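Local coordinates for glycosyl hydrolase family 2, TIM barrel domain protein (Parabacteroides merdae ATCC 43184, PDB 6DXU) that probably hydrolyses beta-glucuronides, releasing glucuronic acid, as a glycoside hydrolase family 2 beta-glucuronidase of a human gut bacterium, at residues 350-355 with 376-381; 361-366 with 381-386; 736-741 with 750-755; 744-749 with 805-810. All coordinates share one frame; numbering follows the deposited sequence.

Contact 1: residues 350-355 with 376-381; sequences REMRMM and DLCDEL
Met352 packs against Leu377, Cys378 and Leu381 where two neighbouring helices of the TIM barrel meet. Helix 345-357 and helix 372-381 belong to the outer layer of the barrel and run roughly the same way. The axes of the two short segments are inclined by 35° and pass 10.4 Å apart at closest approach. No hydrogen bond joins the segments.

The tight part is built round Met352. Bends at chi2 (-53°) and chi3 (-63°) carry its CE round to Cys378, while CB and CG stay against the leucines. Met352 CG lies 3.7 Å from Leu377 CD1. Met352 CB lies 3.7 Å from Leu381 CD1, a methyl that also sits against the Met352 carbonyl oxygen. At the methyl end, Met352 CE is 3.8 Å from Cys378 SG. Met355 and Cys378 also touch Ile363 on strand 362-364, which places this buried side next to the barrel strands.

The solvent side is looser, with a single side-chain pair, Arg353 with Leu381. Arg353 is exposed, and its bent chain brings the guanidinium back across the end of Leu381. The charge of Arg353 is paired within its own helix, by a salt bridge from NH1 to Asp357. Leu381 thus divides its two methyls between the two sides. CD1 goes to buried Met352, while Leu381 CD2 lies over one face of the guanidinium, 3.4 Å from Arg353 NH2.

Contact 2: residues 361-366 with 381-386; sequences NFIRLG and LGILVW
Arg364 lies along the indole of Trp386 on two adjacent parallel strands of the TIM barrel. Strands 362-364 and 384-388 are the two strands of a beta-alpha-beta unit, with helix 372-381 as the crossover. Both side chains leave the same face of the sheet and point the same way. Arg364 is extended from CG to NE and has CG anti to the backbone N (chi1 172°). This lays its methylene groups over the indole. Arg364 CD stands 3.6 Å from the centroid of the five-membered ring of Trp386, a CH-pi contact over the face. The guanidinium is turned away from a flat stack, its plane 62° from the ring.

Glu388 ties the pair together, with a salt bridge to Arg364 NE and a hydrogen bond from Trp386 NE1. Glu514 makes a salt bridge with Arg364 NH1. Phe362 crosses Trp386 obliquely, its CZ 3.8 Å from Trp386 CB.

Ile363 and Val385 occupy the other face, beneath the helices. Next to them Ile363 CG2 meets Ile383 CG2, from the loop before the second strand, at 3.6 Å. Leu365, just after the first strand, reaches Val385 CG1 with CD1.

Four backbone bonds join the strands. Leu384 N approaches Asn361 O from above the carbonyl plane. The bond from Trp386 N to Ile363 O is straighter, 2.9 Å long with 169° at the hydrogen, and the donor lies in the carbonyl plane.

Contact 3: residues 736-741 with 750-755; sequences CQVSLL and VQVQLI
Val738 packs beside Val750 and Val752 on the apolar face of a beta hairpin. Val738 CG1 lies 3.7 Å from Val750 CG1. Val738 and Val752 stand side by side, pointing the same way. Cys736 extends this row, its SG 3.6 Å from Leu754 CD2. Val738 and Val750 also touch Leu824 of strand 822-826, and Val752 touches Phe771, so the face is packed against a second sheet.

The backbones form two antiparallel hydrogen-bonded pairs, Gln737 with Gln753 and Ser739 with Gln751. Each pair has a bond in both directions. The straightest runs from Gln751 N to Ser739 O, 2.9 Å long with 175° at the hydrogen.

The opposite face is polar. Ser739 OG sits between its own backbone N and carbonyl carbon (chi1 64°) and is 2.7 Å from a water. This water donates to Gln737 O and accepts a weak bond from Gln751 NE2. Farther along, Gln737 crosses Ile755 at about a right angle, its OE1 3.8 Å from Ile755 CG2.

The chemistry implies a two-sided hairpin: one face is apolar and packs on another sheet, while the other carries amides and a hydroxyl and holds a bridging water.

Contact 4: residues 744-749 with 805-810; sequences EGDTAL and RNEGNS
The guanidinium of Arg805 has Ala748 CB over one face, 3.8 Å above the plane and toward the rim. Thr747 O also lies over a face of the group. At the edge, in the plane, is Gly745 O, which accepts a bond of 3.0 Å from Arg805 NH2. A bend at chi3 (-68°) turns the group back toward the 744-749 turn. Arg805 NH1 makes a salt bridge with Glu743 of strand 735-744, so the two ends of the guanidinium grip the same hairpin.

The second flat group is the carboxylate of Asp746. Asp746 OD1 takes a bond of 2.8 Å from Glu807 N, met on its syn side and 22° out of the carboxylate plane. Asp746 OD2 receives a weak bond from Asn806 N, and a salt bridge from Lys804 adds to its hold. The carboxylate thus faces two successive backbone amides of the other loop, holding that of Glu807 more firmly. Between the two flat groups the backbones meet directly, with Arg805 N 2.9 Å from Asp746 O in a nearly straight bond of 166°.

Within the first turn, Glu744 O accepts from both Thr747 N and Thr747 OG1. The contact thus joins two tight turns at one end of a C-terminal beta-sandwich domain: a type II' turn, Glu744 to Thr747, closing a beta hairpin, and a type I' turn, Arg805 to Gly808, between strands 798-804 and 810-815.

In the fold
Contacts 1 and 2 form one continuous piece of the TIM barrel. Their ranges share Leu381, the last residue of helix 372-381, which leads into the second strand of contact 2. Contact 2 lies entirely in the core, while contact 1 joins outer helices and has an exposed rim. Cys378 SG packs on Val385 CG2 and Met352 CE on Ile383 CD1. Contacts 3 and 4 belong to the C-terminal domain, far from the chain's centre. Both are only partly buried, include exposed residues and use strand 747-755. Chemistry follows place: contact 1 has no hydrogen bond between its segments and is mainly apolar, contacts 2 and 3 rest on strand pairing, and contact 4 is mostly polar.

Contact 1: residues 350-355 with 376-381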
loop_
_atom_site.group_PDB
_atom_site.type_symbol
_atom_site.label_atom_id
_atom_site.label_comp_id
_atom_site.label_asym_id
_atom_site.label_seq_id
_atom_site.Cartn_x
_atom_site.Cartn_y
_atom_site.Cartn_z
ATOM N N ARG D 350 -30.673 -25.226 -27.282
ATOM C CA ARG D 350 -31.590 -24.879 -28.367
ATOM C C ARG D 350 -30.898 -24.015 -29.409
ATOM O O ARG D 350 -31.043 -24.251 -30.619
ATOM C CB ARG D 350 -32.826 -24.169 -27.810
ATOM C CG ARG D 350 -33.778 -23.643 -28.882
ATOM C CD ARG D 350 -35.076 -23.160 -28.273
ATOM N NE ARG D 350 -36.007 -22.656 -29.283
ATOM C CZ ARG D 350 -37.119 -21.980 -28.999
ATOM N NH1 ARG D 350 -37.432 -21.720 -27.734
ATOM N NH2 ARG D 350 -37.911 -21.556 -29.980
ATOM N N GLU D 351 -30.122 -23.018 -28.960
ATOM C CA GLU D 351 -29.437 -22.126 -29.891
ATOM C C GLU D 351 -28.428 -22.883 -30.745
ATOM O O GLU D 351 -28.335 -22.668 -31.962
ATOM C CB GLU D 351 -28.728 -20.986 -29.140
ATOM C CG GLU D 351 -28.192 -19.943 -30.109
ATOM C CD GLU D 351 -27.566 -18.747 -29.428
ATOM O OE1 GLU D 351 -28.058 -18.342 -28.352
ATOM O OE2 GLU D 351 -26.583 -18.212 -29.977
ATOM N N MET D 352 -27.615 -23.728 -30.112
ATOM C CA MET D 352 -26.587 -24.430 -30.873
ATOM C C MET D 352 -27.209 -25.465 -31.804
ATOM O O MET D 352 -26.707 -25.686 -32.906
ATOM C CB MET D 352 -25.573 -25.079 -29.931
ATOM C CG MET D 352 -24.800 -24.066 -29.034
ATOM S SD MET D 352 -24.015 -22.736 -29.972
ATOM C CE MET D 352 -22.865 -23.701 -30.962
ATOM N N ARG D 353 -28.302 -26.098 -31.378
ATOM C CA ARG D 353 -29.029 -26.991 -32.275
ATOM C C ARG D 353 -29.586 -26.236 -33.484
ATOM O O ARG D 353 -29.540 -26.745 -34.613
ATOM C CB ARG D 353 -30.144 -27.693 -31.499
ATOM C CG ARG D 353 -31.122 -28.484 -32.382
ATOM C CD ARG D 353 -30.608 -29.900 -32.555
ATOM N NE ARG D 353 -29.946 -30.063 -33.841
ATOM C CZ ARG D 353 -29.053 -31.008 -34.111
ATOM N NH1 ARG D 353 -28.515 -31.081 -35.321
ATOM N NH2 ARG D 353 -28.684 -31.865 -33.167
ATOM N N MET D 354 -30.126 -25.026 -33.266
ATOM C CA MET D 354 -30.596 -24.195 -34.376
ATOM C C MET D 354 -29.475 -23.879 -35.360
ATOM O O MET D 354 -29.695 -23.865 -36.580
ATOM C CB MET D 354 -31.186 -22.880 -33.858
ATOM C CG MET D 354 -32.611 -22.916 -33.354
ATOM S SD MET D 354 -33.135 -21.211 -32.989
ATOM C CE MET D 354 -33.330 -20.545 -34.628
ATOM N N MET D 355 -28.281 -23.569 -34.849
ATOM C CA MET D 355 -27.139 -23.319 -35.726
ATOM C C MET D 355 -26.804 -24.539 -36.562
ATOM O O MET D 355 -26.609 -24.439 -37.777
ATOM C CB MET D 355 -25.895 -22.940 -34.911
ATOM C CG MET D 355 -25.916 -21.599 -34.319
ATOM S SD MET D 355 -24.274 -21.330 -33.624
ATOM C CE MET D 355 -24.672 -19.862 -32.674
ATOM N N ASP D 376 -18.705 -27.708 -25.220
ATOM C CA ASP D 376 -19.131 -29.099 -25.265
ATOM C C ASP D 376 -20.124 -29.327 -26.399
ATOM O O ASP D 376 -20.102 -30.376 -27.056
ATOM C CB ASP D 376 -19.748 -29.519 -23.929
ATOM C CG ASP D 376 -18.719 -29.806 -22.843
ATOM O OD1 ASP D 376 -17.526 -30.047 -23.132
ATOM O OD2 ASP D 376 -19.140 -29.837 -21.669
ATOM N N LEU D 377 -21.023 -28.366 -26.628
ATOM C CA LEU D 377 -21.991 -28.515 -27.707
ATOM C C LEU D 377 -21.309 -28.470 -29.069
ATOM O O LEU D 377 -21.717 -29.186 -29.990
ATOM C CB LEU D 377 -23.077 -27.440 -27.605
ATOM C CG LEU D 377 -24.118 -27.725 -26.526
ATOM C CD1 LEU D 377 -24.901 -26.464 -26.168
ATOM C CD2 LEU D 377 -25.054 -28.827 -27.032
ATOM N N CYS D 378 -20.267 -27.648 -29.218
ATOM C CA CYS D 378 -19.529 -27.635 -30.481
ATOM C C CYS D 378 -18.831 -28.968 -30.730
ATOM O O CYS D 378 -18.791 -29.454 -31.872
ATOM C CB CYS D 378 -18.521 -26.487 -30.507
ATOM S SG CYS D 378 -19.299 -24.827 -30.581
ATOM N N ASP D 379 -18.249 -29.563 -29.684
ATOM C CA ASP D 379 -17.668 -30.898 -29.831
ATOM C C ASP D 379 -18.721 -31.908 -30.269
ATOM O O ASP D 379 -18.455 -32.777 -31.109
ATOM C CB ASP D 379 -17.067 -31.374 -28.513
ATOM C CG ASP D 379 -15.793 -30.641 -28.124
ATOM O OD1 ASP D 379 -15.148 -29.976 -28.967
ATOM O OD2 ASP D 379 -15.434 -30.758 -26.932
ATOM N N GLU D 380 -19.908 -31.849 -29.656
ATOM C CA GLU D 380 -20.928 -32.867 -29.875
ATOM C C GLU D 380 -21.661 -32.669 -31.182
ATOM O O GLU D 380 -22.117 -33.646 -31.784
ATOM C CB GLU D 380 -21.953 -32.854 -28.747
ATOM C CG GLU D 380 -21.407 -33.345 -27.434
ATOM C CD GLU D 380 -22.382 -33.128 -26.297
ATOM O OE1 GLU D 380 -23.574 -32.841 -26.581
ATOM O OE2 GLU D 380 -21.950 -33.242 -25.125
ATOM N N LEU D 381 -21.803 -31.430 -31.625
ATOM C CA LEU D 381 -22.570 -31.157 -32.833
ATOM C C LEU D 381 -21.713 -31.070 -34.086
ATOM O O LEU D 381 -22.264 -31.101 -35.187
ATOM C CB LEU D 381 -23.355 -29.852 -32.678
ATOM C CG LEU D 381 -24.492 -29.868 -31.651
ATOM C CD1 LEU D 381 -24.962 -28.448 -31.406
ATOM C CD2 LEU D 381 -25.653 -30.732 -32.147
#

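Contact 2: residues 361-366 with 381-386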
loop_
_atom_site.group_PDB
_atom_site.type_symbol
_atom_site.label_atom_id
_atom_site.label_comp_id
_atom_site.label_asym_id
_atom_site.label_seq_id
_atom_site.Cartn_x
_atom_site.Cartn_y
_atom_site.Cartn_z
ATOM N N ASN D 361 -20.808 -25.045 -39.720
ATOM C CA ASN D 361 -19.730 -25.935 -39.283
ATOM C C ASN D 361 -18.580 -25.185 -38.614
ATOM O O ASN D 361 -17.538 -25.798 -38.325
ATOM C CB ASN D 361 -19.197 -26.802 -40.442
ATOM C CG ASN D 361 -18.486 -25.992 -41.535
ATOM O OD1 ASN D 361 -18.016 -24.877 -41.310
ATOM N ND2 ASN D 361 -18.421 -26.562 -42.740
ATOM N N PHE D 362 -18.732 -23.886 -38.364
ATOM C CA PHE D 362 -17.656 -23.080 -37.803
ATOM C C PHE D 362 -18.272 -21.922 -37.037
ATOM O O PHE D 362 -19.265 -21.340 -37.480
ATOM C CB PHE D 362 -16.725 -22.554 -38.905
ATOM C CG PHE D 362 -15.690 -21.572 -38.424
ATOM C CD1 PHE D 362 -14.740 -21.937 -37.481
ATOM C CD2 PHE D 362 -15.664 -20.285 -38.933
ATOM C CE1 PHE D 362 -13.787 -21.009 -37.042
ATOM C CE2 PHE D 362 -14.736 -19.361 -38.510
ATOM C CZ PHE D 362 -13.788 -19.721 -37.557
ATOM N N ILE D 363 -17.686 -21.575 -35.893
ATOM C CA ILE D 363 -18.182 -20.435 -35.137
ATOM C C ILE D 363 -17.003 -19.707 -34.506
ATOM O O ILE D 363 -16.059 -20.330 -34.005
ATOM C CB ILE D 363 -19.230 -20.856 -34.074
ATOM C CG1 ILE D 363 -19.903 -19.620 -33.452
ATOM C CG2 ILE D 363 -18.606 -21.757 -32.999
ATOM C CD1 ILE D 363 -21.112 -19.948 -32.569
ATOM N N ARG D 364 -17.056 -18.389 -34.557
ATOM C CA ARG D 364 -16.193 -17.536 -33.750
ATOM C C ARG D 364 -17.038 -17.039 -32.585
ATOM O O ARG D 364 -18.099 -16.446 -32.799
ATOM C CB ARG D 364 -15.640 -16.389 -34.592
ATOM C CG ARG D 364 -14.859 -15.304 -33.818
ATOM C CD ARG D 364 -14.215 -14.333 -34.795
ATOM N NE ARG D 364 -13.667 -13.150 -34.134
ATOM C CZ ARG D 364 -14.053 -11.898 -34.359
ATOM N NH1 ARG D 364 -15.022 -11.626 -35.228
ATOM N NH2 ARG D 364 -13.461 -10.907 -33.701
ATOM N N LEU D 365 -16.595 -17.317 -31.357
ATOM C CA LEU D 365 -17.458 -17.172 -30.179
ATOM C C LEU D 365 -17.481 -15.724 -29.676
ATOM O O LEU D 365 -17.199 -15.425 -28.516
ATOM C CB LEU D 365 -17.019 -18.142 -29.088
ATOM C CG LEU D 365 -17.260 -19.612 -29.447
ATOM C CD1 LEU D 365 -16.699 -20.554 -28.388
ATOM C CD2 LEU D 365 -18.760 -19.864 -29.615
ATOM N N GLY D 366 -17.876 -14.819 -30.573
ATOM C CA GLY D 366 -17.904 -13.421 -30.199
ATOM C C GLY D 366 -16.504 -12.965 -29.867
ATOM O O GLY D 366 -15.524 -13.395 -30.485
ATOM N N LEU D 381 -21.803 -31.430 -31.625
ATOM C CA LEU D 381 -22.570 -31.157 -32.833
ATOM C C LEU D 381 -21.713 -31.070 -34.086
ATOM O O LEU D 381 -22.264 -31.101 -35.187
ATOM C CB LEU D 381 -23.355 -29.852 -32.678
ATOM C CG LEU D 381 -24.492 -29.868 -31.651
ATOM C CD1 LEU D 381 -24.962 -28.448 -31.406
ATOM C CD2 LEU D 381 -25.653 -30.732 -32.147
ATOM N N GLY D 382 -20.400 -30.915 -33.949
ATOM C CA GLY D 382 -19.509 -30.814 -35.091
ATOM C C GLY D 382 -19.348 -29.401 -35.620
ATOM O O GLY D 382 -19.575 -29.146 -36.807
ATOM N N ILE D 383 -18.948 -28.471 -34.755
ATOM C CA ILE D 383 -18.772 -27.068 -35.123
ATOM C C ILE D 383 -17.366 -26.662 -34.705
ATOM O O ILE D 383 -17.058 -26.655 -33.508
ATOM C CB ILE D 383 -19.817 -26.158 -34.458
ATOM C CG1 ILE D 383 -21.230 -26.596 -34.851
ATOM C CG2 ILE D 383 -19.554 -24.679 -34.816
ATOM C CD1 ILE D 383 -22.333 -25.820 -34.100
ATOM N N LEU D 384 -16.509 -26.349 -35.680
ATOM C CA LEU D 384 -15.163 -25.872 -35.380
ATOM C C LEU D 384 -15.226 -24.485 -34.731
ATOM O O LEU D 384 -16.182 -23.729 -34.923
ATOM C CB LEU D 384 -14.318 -25.825 -36.652
ATOM C CG LEU D 384 -14.058 -27.202 -37.279
ATOM C CD1 LEU D 384 -13.673 -27.078 -38.752
ATOM C CD2 LEU D 384 -12.987 -27.934 -36.489
ATOM N N VAL D 385 -14.185 -24.140 -33.964
ATOM C CA VAL D 385 -14.248 -22.986 -33.071
ATOM C C VAL D 385 -13.011 -22.098 -33.189
ATOM O O VAL D 385 -11.871 -22.580 -33.139
ATOM C CB VAL D 385 -14.433 -23.435 -31.607
ATOM C CG1 VAL D 385 -14.156 -22.289 -30.626
ATOM C CG2 VAL D 385 -15.839 -23.971 -31.405
ATOM N N TRP D 386 -13.263 -20.791 -33.299
ATOM C CA TRP D 386 -12.323 -19.711 -33.015
ATOM C C TRP D 386 -12.798 -19.044 -31.728
ATOM O O TRP D 386 -13.961 -18.617 -31.635
ATOM C CB TRP D 386 -12.296 -18.745 -34.203
ATOM C CG TRP D 386 -11.686 -17.347 -34.090
ATOM C CD1 TRP D 386 -11.571 -16.540 -32.972
ATOM C CD2 TRP D 386 -11.167 -16.572 -35.186
ATOM N NE1 TRP D 386 -10.996 -15.334 -33.316
ATOM C CE2 TRP D 386 -10.743 -15.326 -34.663
ATOM C CE3 TRP D 386 -11.016 -16.814 -36.551
ATOM C CZ2 TRP D 386 -10.183 -14.336 -35.463
ATOM C CZ3 TRP D 386 -10.447 -15.832 -37.340
ATOM C CH2 TRP D 386 -10.050 -14.609 -36.801
#

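Contact 3: residues 736-741 with 750-755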
loop_
_atom_site.group_PDB
_atom_site.type_symbol
_atom_site.label_atom_id
_atom_site.label_comp_id
_atom_site.label_asym_id
_atom_site.label_seq_id
_atom_site.Cartn_x
_atom_site.Cartn_y
_atom_site.Cartn_z
ATOM N N CYS D 736 -53.040 5.945 -35.581
ATOM C CA CYS D 736 -52.721 4.595 -35.141
ATOM C C CYS D 736 -54.014 3.843 -34.890
ATOM O O CYS D 736 -54.843 4.282 -34.087
ATOM C CB CYS D 736 -51.877 4.616 -33.869
ATOM S SG CYS D 736 -50.226 5.214 -34.137
ATOM N N GLN D 737 -54.188 2.726 -35.573
ATOM C CA GLN D 737 -55.324 1.852 -35.351
ATOM C C GLN D 737 -54.842 0.677 -34.511
ATOM O O GLN D 737 -53.877 -0.001 -34.882
ATOM C CB GLN D 737 -55.929 1.435 -36.693
ATOM C CG GLN D 737 -56.853 0.252 -36.697
ATOM C CD GLN D 737 -57.306 -0.083 -38.120
ATOM O OE1 GLN D 737 -57.249 0.767 -39.019
ATOM N NE2 GLN D 737 -57.767 -1.314 -38.326
ATOM N N VAL D 738 -55.466 0.481 -33.353
ATOM C CA VAL D 738 -54.993 -0.456 -32.341
ATOM C C VAL D 738 -56.070 -1.493 -32.119
ATOM O O VAL D 738 -57.238 -1.144 -31.911
ATOM C CB VAL D 738 -54.653 0.257 -31.018
ATOM C CG1 VAL D 738 -53.996 -0.716 -30.027
ATOM C CG2 VAL D 738 -53.762 1.454 -31.281
ATOM N N SER D 739 -55.680 -2.761 -32.117
ATOM C CA SER D 739 -56.675 -3.808 -32.012
ATOM C C SER D 739 -56.090 -4.992 -31.265
ATOM O O SER D 739 -54.872 -5.178 -31.203
ATOM C CB SER D 739 -57.158 -4.238 -33.399
ATOM O OG SER D 739 -56.090 -4.806 -34.135
ATOM N N LEU D 740 -56.982 -5.785 -30.688
ATOM C CA LEU D 740 -56.620 -7.058 -30.086
ATOM C C LEU D 740 -56.537 -8.103 -31.195
ATOM O O LEU D 740 -57.551 -8.442 -31.815
ATOM C CB LEU D 740 -57.638 -7.448 -29.020
ATOM C CG LEU D 740 -57.397 -8.829 -28.411
ATOM C CD1 LEU D 740 -56.023 -8.872 -27.736
ATOM C CD2 LEU D 740 -58.506 -9.202 -27.431
ATOM N N LEU D 741 -55.330 -8.601 -31.463
ATOM C CA LEU D 741 -55.141 -9.527 -32.575
ATOM C C LEU D 741 -55.467 -10.960 -32.173
ATOM O O LEU D 741 -56.096 -11.691 -32.943
ATOM C CB LEU D 741 -53.710 -9.418 -33.107
ATOM C CG LEU D 741 -53.315 -10.236 -34.342
ATOM C CD1 LEU D 741 -54.230 -9.970 -35.524
ATOM C CD2 LEU D 741 -51.883 -9.924 -34.716
ATOM N N VAL D 750 -51.395 -7.456 -29.076
ATOM C CA VAL D 750 -51.942 -6.189 -29.545
ATOM C C VAL D 750 -51.234 -5.792 -30.827
ATOM O O VAL D 750 -50.013 -5.956 -30.954
ATOM C CB VAL D 750 -51.806 -5.092 -28.472
ATOM C CG1 VAL D 750 -52.098 -3.719 -29.059
ATOM C CG2 VAL D 750 -52.760 -5.372 -27.329
ATOM N N GLN D 751 -52.001 -5.288 -31.789
ATOM C CA GLN D 751 -51.478 -4.854 -33.074
ATOM C C GLN D 751 -51.792 -3.382 -33.278
ATOM O O GLN D 751 -52.910 -2.926 -32.999
ATOM C CB GLN D 751 -52.071 -5.686 -34.226
ATOM C CG GLN D 751 -51.708 -5.175 -35.620
ATOM C CD GLN D 751 -52.354 -5.994 -36.732
ATOM O OE1 GLN D 751 -51.738 -6.911 -37.287
ATOM N NE2 GLN D 751 -53.601 -5.670 -37.054
ATOM N N VAL D 752 -50.798 -2.651 -33.768
ATOM C CA VAL D 752 -50.938 -1.260 -34.179
ATOM C C VAL D 752 -50.738 -1.207 -35.683
ATOM O O VAL D 752 -49.800 -1.820 -36.207
ATOM C CB VAL D 752 -49.914 -0.356 -33.469
ATOM C CG1 VAL D 752 -50.005 1.074 -33.991
ATOM C CG2 VAL D 752 -50.112 -0.413 -31.969
ATOM N N GLN D 753 -51.607 -0.476 -36.379
ATOM C CA GLN D 753 -51.451 -0.250 -37.811
ATOM C C GLN D 753 -51.506 1.247 -38.078
ATOM O O GLN D 753 -52.503 1.906 -37.762
ATOM C CB GLN D 753 -52.531 -0.986 -38.616
ATOM C CG GLN D 753 -52.469 -0.720 -40.113
ATOM C CD GLN D 753 -51.217 -1.285 -40.767
ATOM O OE1 GLN D 753 -50.992 -2.491 -40.736
ATOM N NE2 GLN D 753 -50.413 -0.421 -41.379
ATOM N N LEU D 754 -50.448 1.780 -38.671
ATOM C CA LEU D 754 -50.452 3.173 -39.091
ATOM C C LEU D 754 -51.252 3.315 -40.385
ATOM O O LEU D 754 -51.057 2.555 -41.338
ATOM C CB LEU D 754 -49.022 3.671 -39.288
ATOM C CG LEU D 754 -48.199 3.765 -38.006
ATOM C CD1 LEU D 754 -46.701 3.735 -38.301
ATOM C CD2 LEU D 754 -48.549 5.050 -37.275
ATOM N N ILE D 755 -52.149 4.295 -40.419
ATOM C CA ILE D 755 -53.027 4.518 -41.561
ATOM C C ILE D 755 -52.958 5.989 -41.929
ATOM O O ILE D 755 -52.571 6.833 -41.120
ATOM C CB ILE D 755 -54.476 4.114 -41.256
ATOM C CG1 ILE D 755 -55.005 4.938 -40.077
ATOM C CG2 ILE D 755 -54.578 2.611 -40.998
ATOM C CD1 ILE D 755 -56.460 4.678 -39.737
HETATM O O HOH W 1 -54.828 -2.905 -35.558
#

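Contact 4: residues 744-749 with 805-810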
loop_
_atom_site.group_PDB
_atom_site.type_symbol
_atom_site.label_atom_id
_atom_site.label_comp_id
_atom_site.label_asym_id
_atom_site.label_seq_id
_atom_site.Cartn_x
_atom_site.Cartn_y
_atom_site.Cartn_z
ATOM N N GLU D 744 -53.775 -15.800 -25.796
ATOM C CA GLU D 744 -53.285 -17.125 -25.424
ATOM C C GLU D 744 -53.230 -17.135 -23.901
ATOM O O GLU D 744 -52.309 -16.562 -23.309
ATOM C CB GLU D 744 -51.922 -17.405 -26.045
ATOM N N GLY D 745 -54.216 -17.759 -23.272
ATOM C CA GLY D 745 -54.241 -17.790 -21.819
ATOM C C GLY D 745 -54.341 -16.391 -21.243
ATOM O O GLY D 745 -55.254 -15.621 -21.564
ATOM N N ASP D 746 -53.389 -16.048 -20.379
ATOM C CA ASP D 746 -53.372 -14.741 -19.738
ATOM C C ASP D 746 -52.713 -13.668 -20.599
ATOM O O ASP D 746 -52.604 -12.518 -20.161
ATOM C CB ASP D 746 -52.655 -14.848 -18.386
ATOM C CG ASP D 746 -52.838 -13.609 -17.513
ATOM O OD1 ASP D 746 -53.957 -13.050 -17.456
ATOM O OD2 ASP D 746 -51.848 -13.193 -16.883
ATOM N N THR D 747 -52.269 -13.995 -21.806
ATOM C CA THR D 747 -51.552 -13.037 -22.634
ATOM C C THR D 747 -52.415 -12.580 -23.804
ATOM O O THR D 747 -53.163 -13.367 -24.392
ATOM C CB THR D 747 -50.234 -13.623 -23.141
ATOM O OG1 THR D 747 -50.508 -14.633 -24.114
ATOM C CG2 THR D 747 -49.466 -14.242 -21.995
ATOM N N ALA D 748 -52.334 -11.294 -24.111
ATOM C CA ALA D 748 -53.019 -10.703 -25.246
ATOM C C ALA D 748 -51.979 -10.171 -26.218
ATOM O O ALA D 748 -50.950 -9.631 -25.803
ATOM C CB ALA D 748 -53.957 -9.579 -24.810
ATOM N N LEU D 749 -52.225 -10.354 -27.508
ATOM C CA LEU D 749 -51.358 -9.814 -28.551
ATOM C C LEU D 749 -52.032 -8.607 -29.187
ATOM O O LEU D 749 -53.120 -8.727 -29.759
ATOM C CB LEU D 749 -51.028 -10.876 -29.604
ATOM C CG LEU D 749 -50.165 -10.387 -30.771
ATOM C CD1 LEU D 749 -48.807 -9.837 -30.313
ATOM C CD2 LEU D 749 -49.976 -11.517 -31.780
ATOM N N ARG D 805 -51.845 -10.044 -18.963
ATOM C CA ARG D 805 -53.004 -9.363 -18.397
ATOM C C ARG D 805 -53.095 -9.501 -16.880
ATOM O O ARG D 805 -53.787 -8.699 -16.245
ATOM C CB ARG D 805 -54.287 -9.878 -19.064
ATOM C CG ARG D 805 -54.488 -9.326 -20.463
ATOM C CD ARG D 805 -55.815 -9.763 -21.089
ATOM N NE ARG D 805 -55.830 -11.198 -21.372
ATOM C CZ ARG D 805 -56.545 -11.769 -22.337
ATOM N NH1 ARG D 805 -57.314 -11.029 -23.129
ATOM N NH2 ARG D 805 -56.481 -13.081 -22.517
ATOM N N ASN D 806 -52.411 -10.484 -16.291
ATOM C CA ASN D 806 -52.464 -10.740 -14.850
ATOM C C ASN D 806 -53.892 -10.952 -14.362
ATOM O O ASN D 806 -54.235 -10.575 -13.237
ATOM C CB ASN D 806 -51.787 -9.626 -14.049
ATOM C CG ASN D 806 -50.283 -9.660 -14.177
ATOM O OD1 ASN D 806 -49.682 -10.730 -14.158
ATOM N ND2 ASN D 806 -49.663 -8.490 -14.295
ATOM N N GLU D 807 -54.725 -11.554 -15.215
ATOM C CA GLU D 807 -56.109 -11.892 -14.905
ATOM C C GLU D 807 -56.936 -10.670 -14.539
ATOM O O GLU D 807 -57.956 -10.791 -13.851
ATOM C CB GLU D 807 -56.189 -12.940 -13.787
ATOM C CG GLU D 807 -55.433 -14.228 -14.078
ATOM C CD GLU D 807 -55.514 -15.234 -12.940
ATOM O OE1 GLU D 807 -55.800 -14.834 -11.791
ATOM O OE2 GLU D 807 -55.312 -16.436 -13.202
ATOM N N GLY D 808 -56.522 -9.489 -14.994
ATOM C CA GLY D 808 -57.207 -8.260 -14.639
ATOM C C GLY D 808 -57.497 -7.386 -15.835
ATOM O O GLY D 808 -57.491 -7.872 -16.972
ATOM N N ASN D 809 -57.707 -6.092 -15.600
ATOM C CA ASN D 809 -58.116 -5.159 -16.642
ATOM C C ASN D 809 -57.060 -4.076 -16.823
ATOM O O ASN D 809 -56.478 -3.601 -15.846
ATOM C CB ASN D 809 -59.472 -4.529 -16.301
ATOM C CG ASN D 809 -60.591 -5.569 -16.216
ATOM O OD1 ASN D 809 -60.560 -6.593 -16.904
ATOM N ND2 ASN D 809 -61.583 -5.307 -15.369
ATOM N N SER D 810 -56.832 -3.661 -18.070
ATOM C CA SER D 810 -55.815 -2.654 -18.339
ATOM C C SER D 810 -56.267 -1.768 -19.486
ATOM O O SER D 810 -57.186 -2.105 -20.241
ATOM C CB SER D 810 -54.460 -3.289 -18.697
ATOM O OG SER D 810 -54.089 -4.274 -17.754
#